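Local coordinates for putative oxidoreductase yhhX (Escherichia coli K-12, PDB 3F4L), which probably acts as an NADP-dependent oxidoreductase of the Gfo/Idh/MocA family, with scyllo-inositol dehydrogenase as its likely activity, at residues Val71-His74 against Glu80-Lys83; Lys96-Thr101 against Glu107-Ala112; Ser129-Ala134 against Ile184-Arg189; His178-Ile183 against Leu326-Arg331. All coordinates share one frame; numbering follows the deposited sequence.

Contact 1 (Val71-His74 against Glu80-Lys83); sequences VCTH and EYAK
The loop that leaves strand 66-71 runs past the first turns of helix 78-87, and the backbones come nearest where the CA atoms of Val-71 and Ala-82 lie 6.9 Å apart. Val-71 turns both methyls to the helix: CG1 meets CB of Tyr-81 at 3.9 Å, while CG2 lies 4.3 Å from the backbone N of Ala-82. Tyr-81 CG stands anti to its carbonyl carbon (chi1 -78°), which carries the ring over to Thr-73, whose side chain meets it at about a right angle. Thr-73 OG1 lies at the ring edge, near its plane, 3.4 Å from CD2 of Tyr-81, and Thr-73 CG2 is 3.6 Å from CE2 of the same ring. This is the strand-to-helix loop of a beta-alpha unit of the Rossmann fold, where a central parallel strand ends and the chain doubles back into a helix. Thr-73 OG1 is hydrogen-bonded to Ser-77 OG in the connecting loop, and the backbone O of Thr-73 to NE2 of His-78, the first residue of the helix. A valine in place of Thr-73 would probably leave Ser-77 OG with one partner fewer and put a methyl where the hydroxyl meets the ring edge. Tyr-81 also packs on Ile-8.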
loop_
_atom_site.group_PDB
_atom_site.type_symbol
_atom_site.label_atom_id
_atom_site.label_comp_id
_atom_site.label_asym_id
_atom_site.label_seq_id
_atom_site.Cartn_x
_atom_site.Cartn_y
_atom_site.Cartn_z
ATOM N N VAL A 71 15.180 -30.958 -8.437
ATOM C CA VAL A 71 13.911 -31.536 -8.013
ATOM C C VAL A 71 12.729 -30.654 -8.409
ATOM O O VAL A 71 12.562 -29.553 -7.882
ATOM C CB VAL A 71 13.905 -31.742 -6.499
ATOM C CG1 VAL A 71 12.638 -32.455 -6.078
ATOM C CG2 VAL A 71 15.144 -32.532 -6.084
ATOM N N CYS A 72 11.922 -31.152 -9.342
ATOM C CA CYS A 72 10.763 -30.425 -9.860
ATOM C C CYS A 72 9.480 -31.229 -9.752
ATOM O O CYS A 72 8.566 -31.031 -10.543
ATOM C CB CYS A 72 10.966 -30.092 -11.334
ATOM S SG CYS A 72 12.528 -29.330 -11.711
ATOM N N THR A 73 9.420 -32.147 -8.795
ATOM C CA THR A 73 8.230 -32.973 -8.605
ATOM C C THR A 73 7.200 -32.221 -7.774
ATOM O O THR A 73 7.264 -30.998 -7.631
ATOM C CB THR A 73 8.563 -34.299 -7.868
ATOM O OG1 THR A 73 9.223 -34.010 -6.622
ATOM C CG2 THR A 73 9.452 -35.191 -8.732
ATOM N N HIS A 74 6.249 -32.969 -7.229
ATOM C CA HIS A 74 5.206 -32.402 -6.394
ATOM C C HIS A 74 5.838 -31.898 -5.102
ATOM O O HIS A 74 6.709 -32.554 -4.522
ATOM C CB HIS A 74 4.162 -33.474 -6.083
ATOM C CG HIS A 74 2.976 -32.963 -5.326
ATOM N ND1 HIS A 74 3.077 -32.415 -4.065
ATOM C CD2 HIS A 74 1.661 -32.929 -5.647
ATOM C CE1 HIS A 74 1.874 -32.065 -3.643
ATOM N NE2 HIS A 74 0.998 -32.367 -4.584
ATOM N N GLU A 80 12.065 -35.301 0.531
ATOM C CA GLU A 80 12.498 -36.678 0.330
ATOM C C GLU A 80 13.501 -36.834 -0.808
ATOM O O GLU A 80 14.545 -37.458 -0.632
ATOM C CB GLU A 80 11.281 -37.577 0.086
ATOM C CG GLU A 80 11.596 -39.065 0.077
ATOM C CD GLU A 80 12.214 -39.549 1.382
ATOM O OE1 GLU A 80 12.549 -40.753 1.474
ATOM O OE2 GLU A 80 12.367 -38.727 2.314
ATOM N N TYR A 81 13.192 -36.278 -1.975
ATOM C CA TYR A 81 14.111 -36.373 -3.103
ATOM C C TYR A 81 15.412 -35.600 -2.851
ATOM O O TYR A 81 16.497 -36.067 -3.205
ATOM C CB TYR A 81 13.457 -35.856 -4.389
ATOM C CG TYR A 81 12.500 -36.833 -5.031
ATOM C CD1 TYR A 81 12.902 -38.135 -5.332
ATOM C CD2 TYR A 81 11.192 -36.459 -5.342
ATOM C CE1 TYR A 81 12.025 -39.038 -5.927
ATOM C CE2 TYR A 81 10.307 -37.356 -5.940
ATOM C CZ TYR A 81 10.732 -38.641 -6.229
ATOM O OH TYR A 81 9.871 -39.534 -6.830
ATOM N N ALA A 82 15.307 -34.413 -2.260
ATOM C CA ALA A 82 16.492 -33.604 -1.979
ATOM C C ALA A 82 17.436 -34.344 -1.035
ATOM O O ALA A 82 18.641 -34.388 -1.262
ATOM C CB ALA A 82 16.083 -32.268 -1.363
ATOM N N LYS A 83 16.880 -34.914 0.029
ATOM C CA LYS A 83 17.673 -35.658 1.006
ATOM C C LYS A 83 18.335 -36.876 0.361
ATOM O O LYS A 83 19.484 -37.204 0.660
ATOM C CB LYS A 83 16.793 -36.114 2.174
ATOM C CG LYS A 83 17.560 -36.818 3.297
ATOM C CD LYS A 83 16.640 -37.130 4.465
ATOM C CE LYS A 83 17.387 -37.823 5.590
ATOM N NZ LYS A 83 16.485 -38.010 6.762
#

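Contact 2 (Lys96-Thr101 against Glu107-Ala112); sequences KPFTPT and ELFALA
Phe-98 and Thr-99 meet Leu-108 and Phe-109 where the Rossmann-fold chain passes from strand 91-94 into helix 102-115, a buried contact made wholly of apolar groups. Leu-108 CD2 sits over one face of the Phe-98 ring, 4.0 Å from CZ. The ring of Phe-109 lies nearly parallel to that of Phe-98, with the planes at 27° and the centroids 5.2 Å apart, but is slid so far along that the two barely overlap; the approach is closest between Phe-98 CE2 and Phe-109 CZ, at 3.5 Å. Thr-99 CG2 and Leu-108 CD2 reach toward each other tip to tip at 3.4 Å, tighter than usual for two methyls. Phe-98 swings its ring away from its own backbone N (chi1 -165°), out of the loop and into this group. In the next shell, Val-119 of strand 119-121 touches both phenylalanine rings, Phe-79 and Ala-82 of helix 78-87 pack on Leu-108, and Val-322 of helix 319-331 reaches Phe-98. The peptide before Pro-97 is cis, and Thr-101 is the N-cap of the helix, its OG1 bonded to Gln-104 N. Thr-99 OG1 donates a 2.7 Å hydrogen bond to Thr-101 O, tilted 32° from the carbonyl plane.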
loop_
_atom_site.group_PDB
_atom_site.type_symbol
_atom_site.label_atom_id
_atom_site.label_comp_id
_atom_site.label_asym_id
_atom_site.label_seq_id
_atom_site.Cartn_x
_atom_site.Cartn_y
_atom_site.Cartn_z
ATOM N N LYS A 96 10.180 -24.389 -5.914
ATOM C CA LYS A 96 9.257 -23.975 -4.854
ATOM C C LYS A 96 8.209 -25.059 -4.593
ATOM O O LYS A 96 7.652 -25.624 -5.528
ATOM C CB LYS A 96 8.557 -22.667 -5.254
ATOM C CG LYS A 96 9.515 -21.523 -5.607
ATOM C CD LYS A 96 10.238 -21.727 -6.955
ATOM C CE LYS A 96 9.251 -21.672 -8.128
ATOM N NZ LYS A 96 9.913 -21.576 -9.464
ATOM N N PRO A 97 7.939 -25.381 -3.316
ATOM C CA PRO A 97 8.527 -24.847 -2.083
ATOM C C PRO A 97 9.752 -25.683 -1.709
ATOM O O PRO A 97 9.759 -26.892 -1.909
ATOM C CB PRO A 97 7.405 -25.021 -1.048
ATOM C CG PRO A 97 6.239 -25.670 -1.815
ATOM C CD PRO A 97 6.873 -26.335 -2.988
ATOM N N PHE A 98 10.774 -25.031 -1.170
ATOM C CA PHE A 98 12.012 -25.703 -0.766
ATOM C C PHE A 98 11.706 -26.949 0.062
ATOM O O PHE A 98 12.141 -28.054 -0.264
ATOM C CB PHE A 98 12.872 -24.734 0.046
ATOM C CG PHE A 98 14.288 -25.184 0.217
ATOM C CD1 PHE A 98 15.063 -25.510 -0.893
ATOM C CD2 PHE A 98 14.849 -25.279 1.481
ATOM C CE1 PHE A 98 16.384 -25.928 -0.746
ATOM C CE2 PHE A 98 16.175 -25.699 1.642
ATOM C CZ PHE A 98 16.941 -26.022 0.524
ATOM N N THR A 99 10.953 -26.752 1.137
ATOM C CA THR A 99 10.543 -27.836 2.025
ATOM C C THR A 99 9.200 -27.447 2.600
ATOM O O THR A 99 8.807 -26.279 2.535
ATOM C CB THR A 99 11.522 -28.046 3.210
ATOM O OG1 THR A 99 11.766 -26.793 3.865
ATOM C CG2 THR A 99 12.834 -28.642 2.723
ATOM N N PRO A 100 8.464 -28.420 3.155
ATOM C CA PRO A 100 7.160 -28.080 3.725
ATOM C C PRO A 100 7.309 -27.241 4.986
ATOM O O PRO A 100 6.428 -26.438 5.310
ATOM C CB PRO A 100 6.542 -29.449 4.029
ATOM C CG PRO A 100 7.205 -30.362 3.023
ATOM C CD PRO A 100 8.638 -29.882 3.081
ATOM N N THR A 101 8.426 -27.421 5.686
ATOM C CA THR A 101 8.658 -26.707 6.938
ATOM C C THR A 101 10.060 -26.155 7.157
ATOM O O THR A 101 11.021 -26.538 6.484
ATOM C CB THR A 101 8.338 -27.609 8.140
ATOM O OG1 THR A 101 9.391 -28.567 8.312
ATOM C CG2 THR A 101 7.037 -28.345 7.909
ATOM N N GLU A 107 17.275 -29.007 8.264
ATOM C CA GLU A 107 17.845 -30.350 8.200
ATOM C C GLU A 107 18.576 -30.578 6.874
ATOM O O GLU A 107 19.626 -31.222 6.826
ATOM C CB GLU A 107 16.737 -31.389 8.354
ATOM C CG GLU A 107 17.239 -32.803 8.558
ATOM C CD GLU A 107 16.104 -33.787 8.756
ATOM O OE1 GLU A 107 15.127 -33.426 9.453
ATOM O OE2 GLU A 107 16.190 -34.916 8.227
ATOM N N LEU A 108 18.008 -30.045 5.799
ATOM C CA LEU A 108 18.598 -30.173 4.473
ATOM C C LEU A 108 19.950 -29.444 4.415
ATOM O O LEU A 108 20.919 -29.962 3.862
ATOM C CB LEU A 108 17.627 -29.594 3.435
ATOM C CG LEU A 108 17.110 -30.453 2.277
ATOM C CD1 LEU A 108 16.742 -31.854 2.733
ATOM C CD2 LEU A 108 15.912 -29.757 1.658
ATOM N N PHE A 109 20.015 -28.246 4.992
ATOM C CA PHE A 109 21.254 -27.474 4.995
ATOM C C PHE A 109 22.346 -28.151 5.840
ATOM O O PHE A 109 23.514 -28.181 5.445
ATOM C CB PHE A 109 20.995 -26.054 5.515
ATOM C CG PHE A 109 20.174 -25.205 4.587
ATOM C CD1 PHE A 109 20.606 -24.962 3.283
ATOM C CD2 PHE A 109 18.995 -24.619 5.022
ATOM C CE1 PHE A 109 19.873 -24.140 2.430
ATOM C CE2 PHE A 109 18.253 -23.797 4.180
ATOM C CZ PHE A 109 18.695 -23.556 2.879
ATOM N N ALA A 110 21.966 -28.698 6.992
ATOM C CA ALA A 110 22.932 -29.380 7.854
ATOM C C ALA A 110 23.547 -30.569 7.112
ATOM O O ALA A 110 24.769 -30.750 7.099
ATOM C CB ALA A 110 22.256 -29.845 9.131
ATOM N N LEU A 111 22.693 -31.375 6.488
ATOM C CA LEU A 111 23.157 -32.525 5.726
ATOM C C LEU A 111 24.109 -32.088 4.610
ATOM O O LEU A 111 25.196 -32.644 4.455
ATOM C CB LEU A 111 21.964 -33.265 5.118
ATOM C CG LEU A 111 22.298 -34.412 4.159
ATOM C CD1 LEU A 111 23.216 -35.414 4.854
ATOM C CD2 LEU A 111 21.014 -35.089 3.702
ATOM N N ALA A 112 23.700 -31.088 3.831
ATOM C CA ALA A 112 24.536 -30.599 2.736
ATOM C C ALA A 112 25.905 -30.150 3.237
ATOM O O ALA A 112 26.938 -30.488 2.652
ATOM C CB ALA A 112 23.838 -29.441 2.019
#

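Contact 3 (Ser129-Ala134 against Ile184-Arg189); sequences SCFLTA and ISLFGR
Phe-131 thrusts the far end of its ring against Leu-186, the two side chains coming from opposite directions. Both leucine methyls take part: CD2 lies 3.8 Å from CZ of Phe-131, and CD1 lies 3.8 Å from CE1 of the same ring. Ser-185 OG comes obliquely to this end of the ring as well, 3.6 Å from Phe-131 CZ; it is hydrogen-bonded to Gln-182 O one turn back along its own helix. Phe-131 points its ring at helix 171-187 because its CG is anti to the backbone N (chi1 172°). With Leu-186 cut back to an alanine, both methyls at the end of the Phe-131 ring are gone and the ring would probably be freer to shift. On helix 129-140, Ser-129 O accepts both Thr-133 N and Thr-133 OG1, from opposite faces of its carbonyl plane, the hydroxyl at 2.8 Å and also bonded to Glu-294 N. Lys-135 and Ile-138 of helix 129-140 extend the packing round Leu-186. Helix 171-187 stops just beyond, where Gly-188 takes positive phi and its N bonds Ile-184 O at 2.7 Å. The arrangement is helix-helix packing beside the large mixed sheet, as in the C-terminal alpha/beta domain of the Gfo/Idh/MocA family.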
loop_
_atom_site.group_PDB
_atom_site.type_symbol
_atom_site.label_atom_id
_atom_site.label_comp_id
_atom_site.label_asym_id
_atom_site.label_seq_id
_atom_site.Cartn_x
_atom_site.Cartn_y
_atom_site.Cartn_z
ATOM N N SER A 129 13.645 -8.830 -15.060
ATOM C CA SER A 129 14.092 -7.511 -15.505
ATOM C C SER A 129 13.535 -6.363 -14.667
ATOM O O SER A 129 14.249 -5.413 -14.379
ATOM C CB SER A 129 13.730 -7.281 -16.979
ATOM O OG SER A 129 12.342 -7.370 -17.167
ATOM N N CYS A 130 12.261 -6.445 -14.300
ATOM C CA CYS A 130 11.628 -5.410 -13.484
ATOM C C CYS A 130 12.368 -5.261 -12.149
ATOM O O CYS A 130 12.750 -4.158 -11.741
ATOM C CB CYS A 130 10.157 -5.769 -13.240
ATOM S SG CYS A 130 9.848 -7.530 -12.884
ATOM N N PHE A 131 12.567 -6.388 -11.476
ATOM C CA PHE A 131 13.273 -6.410 -10.208
ATOM C C PHE A 131 14.701 -5.877 -10.345
ATOM O O PHE A 131 15.137 -5.021 -9.560
ATOM C CB PHE A 131 13.305 -7.840 -9.659
ATOM C CG PHE A 131 14.170 -7.995 -8.454
ATOM C CD1 PHE A 131 13.838 -7.368 -7.259
ATOM C CD2 PHE A 131 15.348 -8.734 -8.521
ATOM C CE1 PHE A 131 14.676 -7.478 -6.144
ATOM C CE2 PHE A 131 16.193 -8.846 -7.409
ATOM C CZ PHE A 131 15.855 -8.218 -6.226
ATOM N N LEU A 132 15.435 -6.369 -11.340
ATOM C CA LEU A 132 16.813 -5.919 -11.525
ATOM C C LEU A 132 16.916 -4.415 -11.766
ATOM O O LEU A 132 17.897 -3.787 -11.360
ATOM C CB LEU A 132 17.488 -6.669 -12.675
ATOM C CG LEU A 132 17.745 -8.170 -12.496
ATOM C CD1 LEU A 132 18.317 -8.728 -13.786
ATOM C CD2 LEU A 132 18.695 -8.421 -11.331
ATOM N N THR A 133 15.918 -3.836 -12.428
ATOM C CA THR A 133 15.937 -2.401 -12.677
ATOM C C THR A 133 15.748 -1.673 -11.342
ATOM O O THR A 133 16.421 -0.696 -11.064
ATOM C CB THR A 133 14.811 -1.958 -13.662
ATOM O OG1 THR A 133 14.862 -2.755 -14.855
ATOM C CG2 THR A 133 15.002 -0.492 -14.058
ATOM N N ALA A 134 14.828 -2.156 -10.514
ATOM C CA ALA A 134 14.592 -1.532 -9.219
ATOM C C ALA A 134 15.854 -1.659 -8.352
ATOM O O ALA A 134 16.232 -0.722 -7.643
ATOM C CB ALA A 134 13.410 -2.191 -8.533
ATOM N N ILE A 184 13.931 -9.875 0.482
ATOM C CA ILE A 184 14.928 -10.427 1.387
ATOM C C ILE A 184 16.337 -10.365 0.777
ATOM O O ILE A 184 17.303 -10.063 1.476
ATOM C CB ILE A 184 14.542 -11.885 1.778
ATOM C CG1 ILE A 184 13.325 -11.846 2.711
ATOM C CG2 ILE A 184 15.707 -12.594 2.423
ATOM C CD1 ILE A 184 12.618 -13.166 2.877
ATOM N N SER A 185 16.459 -10.626 -0.525
ATOM C CA SER A 185 17.771 -10.578 -1.164
ATOM C C SER A 185 18.348 -9.156 -1.133
ATOM O O SER A 185 19.558 -8.981 -1.209
ATOM C CB SER A 185 17.686 -11.053 -2.618
ATOM O OG SER A 185 17.151 -10.029 -3.451
ATOM N N LEU A 186 17.491 -8.145 -1.024
ATOM C CA LEU A 186 17.952 -6.749 -0.995
ATOM C C LEU A 186 18.240 -6.228 0.402
ATOM O O LEU A 186 19.224 -5.520 0.622
ATOM C CB LEU A 186 16.895 -5.801 -1.585
ATOM C CG LEU A 186 16.406 -5.963 -3.021
ATOM C CD1 LEU A 186 15.290 -4.954 -3.310
ATOM C CD2 LEU A 186 17.571 -5.766 -3.965
ATOM N N PHE A 187 17.362 -6.573 1.338
ATOM C CA PHE A 187 17.461 -6.062 2.694
ATOM C C PHE A 187 17.725 -7.057 3.811
ATOM O O PHE A 187 18.048 -6.657 4.914
ATOM C CB PHE A 187 16.193 -5.262 2.998
ATOM C CG PHE A 187 15.874 -4.213 1.953
ATOM C CD1 PHE A 187 16.767 -3.184 1.687
ATOM C CD2 PHE A 187 14.686 -4.264 1.237
ATOM C CE1 PHE A 187 16.484 -2.220 0.727
ATOM C CE2 PHE A 187 14.390 -3.304 0.272
ATOM C CZ PHE A 187 15.288 -2.280 0.015
ATOM N N GLY A 188 17.580 -8.347 3.536
ATOM C CA GLY A 188 17.847 -9.328 4.570
ATOM C C GLY A 188 16.664 -9.733 5.430
ATOM O O GLY A 188 15.538 -9.854 4.948
ATOM N N ARG A 189 16.946 -9.944 6.713
ATOM C CA ARG A 189 15.965 -10.371 7.711
ATOM C C ARG A 189 15.278 -9.171 8.374
ATOM O O ARG A 189 15.928 -8.351 9.027
ATOM C CB ARG A 189 16.689 -11.194 8.779
ATOM C CG ARG A 189 16.079 -12.536 9.151
ATOM C CD ARG A 189 17.048 -13.312 10.073
ATOM N NE ARG A 189 16.893 -14.770 9.988
ATOM C CZ ARG A 189 17.655 -15.655 10.636
ATOM N NH1 ARG A 189 18.639 -15.245 11.431
ATOM N NH2 ARG A 189 17.442 -16.957 10.485
#

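Contact 4 (His178-Ile183 against Leu326-Arg331); sequences HTMDQI and LEILER
Met-180, a selenomethionine in this crystal, reaches from helix 171-187 to Ile-328 and Leu-329 of helix 319-331, and these three residues make the whole contact. Its selenium lies 3.3 Å from CG2 of Ile-328. Its terminal methyl goes further, with CE 3.3 Å from CD2 of Leu-329 and 3.5 Å from CG2 of Ile-328, both tighter than usual van der Waals separations. Met-180 starts with CG anti to its carbonyl carbon (chi1 -72°) and then bends at the selenium (chi3 -64°), and this bend turns CE in between the two branched side chains. Ile-328 offers the methyl that stands anti to its backbone N, whereas Leu-329 brings CG and CD2 up to CE. Both side chains meet the selenomethionine obliquely. The helices keep their distance here, the nearest CA atoms, those of Met-180 and Ile-328, being 9.0 Å apart, which the long side chain spans. Phe-172, from the start of helix 171-187, packs on Met-180 and Leu-329. Ala-212 and Leu-214 of strand 209-216 touch Met-180 and Ile-328 respectively, so the pair of helices rests on the mixed sheet of the C-terminal alpha/beta domain. With no hydrogen bond or charge pair crossing between the segments, the contact depends on buried apolar surface and close fit, both concentrated at the selenium and methyl end of one flexible side chain.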
loop_
_atom_site.group_PDB
_atom_site.type_symbol
_atom_site.label_atom_id
_atom_site.label_comp_id
_atom_site.label_asym_id
_atom_site.label_seq_id
_atom_site.Cartn_x
_atom_site.Cartn_y
_atom_site.Cartn_z
ATOM N N HIS A 178 8.191 -15.917 -3.947
ATOM C CA HIS A 178 9.047 -15.225 -4.915
ATOM C C HIS A 178 9.206 -13.729 -4.656
ATOM O O HIS A 178 10.308 -13.196 -4.685
ATOM C CB HIS A 178 8.490 -15.392 -6.319
ATOM C CG HIS A 178 8.642 -16.771 -6.864
ATOM N ND1 HIS A 178 7.596 -17.463 -7.435
ATOM C CD2 HIS A 178 9.728 -17.573 -6.972
ATOM C CE1 HIS A 178 8.031 -18.631 -7.875
ATOM N NE2 HIS A 178 9.321 -18.722 -7.606
ATOM N N THR A 179 8.094 -13.045 -4.437
ATOM C CA THR A 179 8.162 -11.622 -4.201
ATOM C C THR A 179 8.859 -11.288 -2.887
ATOM O O THR A 179 9.623 -10.330 -2.829
ATOM C CB THR A 179 6.757 -10.998 -4.287
ATOM O OG1 THR A 179 5.855 -11.696 -3.421
ATOM C CG2 THR A 179 6.243 -11.094 -5.719
HETATM N N MSE A 180 8.636 -12.084 -1.843
HETATM C CA MSE A 180 9.308 -11.813 -0.570
HETATM C C MSE A 180 10.795 -12.133 -0.678
HETATM O O MSE A 180 11.621 -11.476 -0.053
HETATM C CB MSE A 180 8.686 -12.616 0.582
HETATM C CG MSE A 180 7.303 -12.134 1.013
HETATM SE SE MSE A 180 6.975 -12.555 2.891
HETATM C CE MSE A 180 7.025 -14.482 2.755
ATOM N N ASP A 181 11.133 -13.153 -1.463
ATOM C CA ASP A 181 12.534 -13.521 -1.664
ATOM C C ASP A 181 13.308 -12.345 -2.270
ATOM O O ASP A 181 14.453 -12.088 -1.898
ATOM C CB ASP A 181 12.654 -14.724 -2.597
ATOM C CG ASP A 181 14.090 -15.014 -2.979
ATOM O OD1 ASP A 181 14.839 -15.565 -2.136
ATOM O OD2 ASP A 181 14.474 -14.674 -4.118
ATOM N N GLN A 182 12.682 -11.631 -3.203
ATOM C CA GLN A 182 13.343 -10.481 -3.825
ATOM C C GLN A 182 13.652 -9.423 -2.764
ATOM O O GLN A 182 14.742 -8.857 -2.740
ATOM C CB GLN A 182 12.444 -9.864 -4.900
ATOM C CG GLN A 182 12.200 -10.759 -6.098
ATOM C CD GLN A 182 11.285 -10.121 -7.130
ATOM O OE1 GLN A 182 10.283 -9.507 -6.780
ATOM N NE2 GLN A 182 11.616 -10.291 -8.416
ATOM N N ILE A 183 12.684 -9.151 -1.889
ATOM C CA ILE A 183 12.886 -8.144 -0.846
ATOM C C ILE A 183 13.982 -8.605 0.110
ATOM O O ILE A 183 14.863 -7.833 0.497
ATOM C CB ILE A 183 11.572 -7.875 -0.045
ATOM C CG1 ILE A 183 10.508 -7.282 -0.967
ATOM C CG2 ILE A 183 11.848 -6.928 1.113
ATOM C CD1 ILE A 183 10.999 -6.070 -1.784
ATOM N N LEU A 326 10.832 -18.970 4.627
ATOM C CA LEU A 326 9.975 -20.026 5.159
ATOM C C LEU A 326 9.330 -19.641 6.488
ATOM O O LEU A 326 8.154 -19.925 6.724
ATOM C CB LEU A 326 10.781 -21.314 5.344
ATOM C CG LEU A 326 11.017 -22.197 4.111
ATOM C CD1 LEU A 326 11.407 -21.344 2.906
ATOM C CD2 LEU A 326 12.118 -23.213 4.445
ATOM N N GLU A 327 10.102 -19.004 7.362
ATOM C CA GLU A 327 9.581 -18.600 8.666
ATOM C C GLU A 327 8.479 -17.550 8.520
ATOM O O GLU A 327 7.430 -17.644 9.164
ATOM C CB GLU A 327 10.711 -18.048 9.536
ATOM C CG GLU A 327 10.297 -17.723 10.948
ATOM C CD GLU A 327 11.442 -17.173 11.772
ATOM O OE1 GLU A 327 12.539 -17.768 11.750
ATOM O OE2 GLU A 327 11.243 -16.146 12.455
ATOM N N ILE A 328 8.718 -16.556 7.667
ATOM C CA ILE A 328 7.732 -15.504 7.440
ATOM C C ILE A 328 6.431 -16.098 6.890
ATOM O O ILE A 328 5.344 -15.756 7.346
ATOM C CB ILE A 328 8.281 -14.418 6.472
ATOM C CG1 ILE A 328 9.413 -13.636 7.171
ATOM C CG2 ILE A 328 7.157 -13.456 6.074
ATOM C CD1 ILE A 328 10.155 -12.617 6.285
ATOM N N LEU A 329 6.540 -16.999 5.919
ATOM C CA LEU A 329 5.353 -17.624 5.354
ATOM C C LEU A 329 4.565 -18.392 6.425
ATOM O O LEU A 329 3.344 -18.236 6.543
ATOM C CB LEU A 329 5.749 -18.570 4.210
ATOM C CG LEU A 329 6.216 -17.878 2.923
ATOM C CD1 LEU A 329 6.719 -18.902 1.918
ATOM C CD2 LEU A 329 5.045 -17.079 2.339
ATOM N N GLU A 330 5.266 -19.198 7.215
ATOM C CA GLU A 330 4.622 -19.988 8.265
ATOM C C GLU A 330 3.917 -19.132 9.299
ATOM O O GLU A 330 2.762 -19.378 9.637
ATOM C CB GLU A 330 5.642 -20.873 8.997
ATOM C CG GLU A 330 6.364 -21.893 8.131
ATOM C CD GLU A 330 7.134 -22.916 8.958
ATOM O OE1 GLU A 330 7.877 -22.506 9.881
ATOM O OE2 GLU A 330 6.996 -24.131 8.682
ATOM N N ARG A 331 4.618 -18.126 9.809
ATOM C CA ARG A 331 4.054 -17.260 10.831
ATOM C C ARG A 331 2.898 -16.390 10.341
ATOM O O ARG A 331 2.244 -15.718 11.135
ATOM C CB ARG A 331 5.158 -16.400 11.454
ATOM C CG ARG A 331 6.237 -17.241 12.153
ATOM C CD ARG A 331 7.071 -16.402 13.114
ATOM N NE ARG A 331 6.235 -15.846 14.171
ATOM C CZ ARG A 331 6.660 -14.992 15.097
ATOM N NH1 ARG A 331 7.924 -14.587 15.099
ATOM N NH2 ARG A 331 5.818 -14.546 16.023
#

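In the fold
Contacts 1 and 2 follow each other in the Rossmann domain, their centres 10 Å apart, and join where Ala-82 CB meets Leu-108 CD2 at 3.9 Å; Lys-83 and Glu-107 add a long, weak ion pair. Contacts 3 and 4 share helix 171-187, with centres 13 Å apart. Contact 2 touches contact 4 between the Rossmann domain and the C-terminal alpha/beta domain, Thr-99 OG1 lying 3.6 Å from Leu-326 CD2 and Lys-96 packing on His-178; as in relatives, the latter pair probably lies near the substrate and nicotinamide site between the domains. In this family the nucleotide typically binds at the C-terminal ends of the parallel strands, where the loop of contact 1 begins.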